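Local coordinates for protein cystine knot (fluoropropylated) (Momordica cochinchinensis, PDB 6CDX) that binds an integrin of the alpha-v beta-6 type as an imaging tracer built on a squash trypsin inhibitor scaffold, at residues 3-8 against 23-28. Residues are numbered along the deposited sequence; the frame is centred on the assembly and turned at random.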
ATOM      1  N   CYS A   3       2.000  -6.902  -6.149  1.00  4.73           N
ATOM      2  CA  CYS A   3       1.767  -5.685  -5.379  1.00  4.49           C
ATOM      3  C   CYS A   3       2.856  -4.714  -5.783  1.00  4.78           C
ATOM      4  O   CYS A   3       4.039  -4.896  -5.431  1.00  4.80           O
ATOM      5  CB  CYS A   3       1.914  -5.989  -3.892  1.00  4.61           C
ATOM      6  SG  CYS A   3       1.965  -4.496  -2.857  1.00  4.70           S
ATOM      7  N   ILE A   4       2.436  -3.624  -6.433  1.00  4.85           N
ATOM      8  CA  ILE A   4       3.386  -2.649  -6.948  1.00  5.95           C
ATOM      9  C   ILE A   4       4.110  -1.884  -5.892  1.00  5.43           C
ATOM     10  O   ILE A   4       5.061  -1.133  -6.191  1.00  7.83           O
ATOM     11  CB  ILE A   4       2.677  -1.660  -7.918  1.00  7.28           C
ATOM     12  CG1 ILE A   4       1.660  -0.749  -7.198  1.00  9.01           C
ATOM     13  CG2 ILE A   4       2.089  -2.327  -9.149  1.00  9.78           C
ATOM     14  CD1 ILE A   4       0.949   0.347  -8.019  1.00 12.17           C
ATOM     15  N   LEU A   5       3.712  -1.987  -4.646  1.00  5.03           N
ATOM     16  CA  LEU A   5       4.342  -1.262  -3.540  1.00  5.21           C
ATOM     17  C   LEU A   5       5.447  -2.033  -2.867  1.00  5.69           C
ATOM     18  O   LEU A   5       6.185  -1.443  -2.081  1.00  8.02           O
ATOM     19  CB  LEU A   5       3.267  -0.838  -2.555  1.00  5.65           C
ATOM     20  CG  LEU A   5       2.158   0.075  -3.215  1.00  5.93           C
ATOM     21  CD1 LEU A   5       1.102   0.315  -2.162  1.00  6.14           C
ATOM     22  CD2 LEU A   5       2.779   1.379  -3.709  1.00  6.27           C
ATOM     23  N   ASN A   6       5.578  -3.343  -3.124  1.00  5.03           N
ATOM     24  CA  ASN A   6       6.629  -4.089  -2.470  1.00  5.32           C
ATOM     25  C   ASN A   6       7.963  -3.717  -3.062  1.00  5.61           C
ATOM     26  O   ASN A   6       8.133  -3.663  -4.272  1.00  7.84           O
ATOM     27  CB  ASN A   6       6.469  -5.589  -2.728  1.00  5.49           C
ATOM     28  CG  ASN A   6       5.280  -6.253  -2.034  1.00  5.29           C
ATOM     29  OD1 ASN A   6       4.727  -5.742  -1.053  1.00  6.77           O
ATOM     30  ND2 ASN A   6       4.950  -7.443  -2.508  1.00  5.26           N
ATOM     31  N   GLY A   7       8.958  -3.492  -2.203  1.00  6.21           N
ATOM     32  CA  GLY A   7      10.334  -3.385  -2.666  1.00  7.41           C
ATOM     33  C   GLY A   7      10.746  -2.048  -3.214  1.00  7.77           C
ATOM     34  O   GLY A   7      11.796  -1.985  -3.837  1.00 12.29           O
ATOM     35  N   ARG A   8      10.047  -0.973  -2.982  1.00  7.45           N
ATOM     36  CA  ARG A   8      10.388   0.302  -3.523  1.00  8.02           C
ATOM     37  C   ARG A   8      11.001   1.274  -2.503  1.00  7.68           C
ATOM     38  O   ARG A   8      10.691   1.160  -1.315  1.00  9.76           O
ATOM     39  CB  ARG A   8       9.250   0.949  -4.256  1.00 10.79           C
ATOM     40  CG  ARG A   8       8.086   1.233  -3.488  1.00 11.60           C
ATOM     41  CD  ARG A   8       6.874   1.327  -4.364  1.00  9.89           C
ATOM     42  NE  ARG A   8       6.907   2.453  -5.263  1.00 10.21           N
ATOM     43  CZ  ARG A   8       6.116   2.716  -6.303  1.00  9.88           C
ATOM     44  NH1 ARG A   8       6.196   3.917  -6.859  1.00 12.00           N
ATOM     45  NH2 ARG A   8       5.332   1.797  -6.846  1.00 11.62           N
ATOM     46  N   ASP A  23      -8.888  -1.242   0.173  1.00  7.93           N
ATOM     47  CA  ASP A  23      -8.485   0.050  -0.379  1.00  7.38           C
ATOM     48  C   ASP A  23      -7.189   0.007  -1.233  1.00  7.02           C
ATOM     49  O   ASP A  23      -6.859   0.997  -1.835  1.00  8.14           O
ATOM     50  CB  ASP A  23      -8.251   1.033   0.753  1.00  7.88           C
ATOM     51  CG  ASP A  23      -9.558   1.415   1.488  1.00  9.15           C
ATOM     52  OD1 ASP A  23     -10.710   0.946   1.198  1.00 14.52           O
ATOM     53  OD2 ASP A  23      -9.424   2.068   2.537  1.00  8.17           O
ATOM     54  N   CYS A  24      -6.460  -1.096  -1.168  1.00  6.00           N
ATOM     55  CA  CYS A  24      -5.133  -1.157  -1.756  1.00  5.52           C
ATOM     56  C   CYS A  24      -5.107  -1.706  -3.195  1.00  6.15           C
ATOM     57  O   CYS A  24      -6.034  -2.386  -3.599  1.00  6.93           O
ATOM     58  CB  CYS A  24      -4.237  -2.005  -0.823  1.00  5.40           C
ATOM     59  SG  CYS A  24      -3.998  -1.224   0.781  1.00  5.16           S
ATOM     60  N   PRO A  25      -4.051  -1.403  -3.944  1.00  6.02           N
ATOM     61  CA  PRO A  25      -3.979  -1.848  -5.325  1.00  6.11           C
ATOM     62  C   PRO A  25      -3.446  -3.258  -5.401  1.00  5.39           C
ATOM     63  O   PRO A  25      -2.567  -3.719  -4.603  1.00  5.62           O
ATOM     64  CB  PRO A  25      -3.003  -0.874  -5.962  1.00  6.65           C
ATOM     65  CG  PRO A  25      -2.085  -0.469  -4.788  1.00  6.53           C
ATOM     66  CD  PRO A  25      -3.054  -0.386  -3.637  1.00  6.08           C
ATOM     67  N   GLY A  26      -3.889  -3.975  -6.400  1.00  5.31           N
ATOM     68  CA  GLY A  26      -3.425  -5.362  -6.630  1.00  5.95           C
ATOM     69  C   GLY A  26      -3.684  -6.280  -5.454  1.00  5.77           C
ATOM     70  O   GLY A  26      -4.779  -6.256  -4.884  1.00  6.60           O
ATOM     71  N   ALA A  27      -2.654  -6.984  -4.990  1.00  5.36           N
ATOM     72  CA  ALA A  27      -2.718  -7.781  -3.779  1.00  5.61           C
ATOM     73  C   ALA A  27      -1.974  -7.099  -2.630  1.00  4.57           C
ATOM     74  O   ALA A  27      -1.590  -7.760  -1.646  1.00  4.65           O
ATOM     75  CB  ALA A  27      -2.234  -9.171  -4.038  1.00  6.33           C
ATOM     76  N   CYS A  28      -1.705  -5.816  -2.750  1.00  4.47           N
ATOM     77  CA  CYS A  28      -1.149  -5.028  -1.617  1.00  4.14           C
ATOM     78  C   CYS A  28      -2.065  -5.084  -0.438  1.00  4.67           C
ATOM     79  O   CYS A  28      -3.307  -5.307  -0.604  1.00  5.69           O
ATOM     80  CB  CYS A  28      -0.856  -3.619  -2.028  1.00  4.34           C
ATOM     81  SG  CYS A  28       0.299  -3.420  -3.424  1.00  4.56           S
TER
HETATM   82  O   HOH W   1      -0.394  -3.600  -6.828  1.00  6.47           O
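A disulfide between Cys3 and Cys28, flanked by apolar side chains and one bridging water, ties the N-terminal loop 3-8 to the turn at the end of 23-28. The SG atoms of Cys3 and Cys28 are 2.1 Å apart, and the bridge twists by a chi3 of 107°. The first torsion of Cys28 (chi1 -58°) turns SG away from its carbonyl carbon to lie beside its backbone N, where it meets Cys3 SG and comes within packing distance of Leu5. Leu5 lies alongside the bridge, with CG 4.0 Å from Cys28 SG, and its CD1 reaches 4.2 Å to CG of the Pro25 ring; its side chain also touches Cys36. Ile4 adds a looser contact, its CG1 4.5 Å from Pro25 CG. With the pairs Cys18-Cys30 and Cys24-Cys36, this disulfide completes the three of the cystine knot, the framework of squash inhibitors, which here holds together a chain without regular strands. No direct hydrogen bond joins the two segments; instead a water accepts from Ile4 N at 2.9 Å and donates weakly to Pro25 O. Pro25 O also accepts from Cys28 N at 2.9 Å, closing the type II' turn from Pro25 to Cys28, with Gly26 at a positive phi. Within 3-8, Arg8 folds back so that its NH2 donates to Ile4 O (3.0 Å), from above the carbonyl plane, while NE pairs with Asp10.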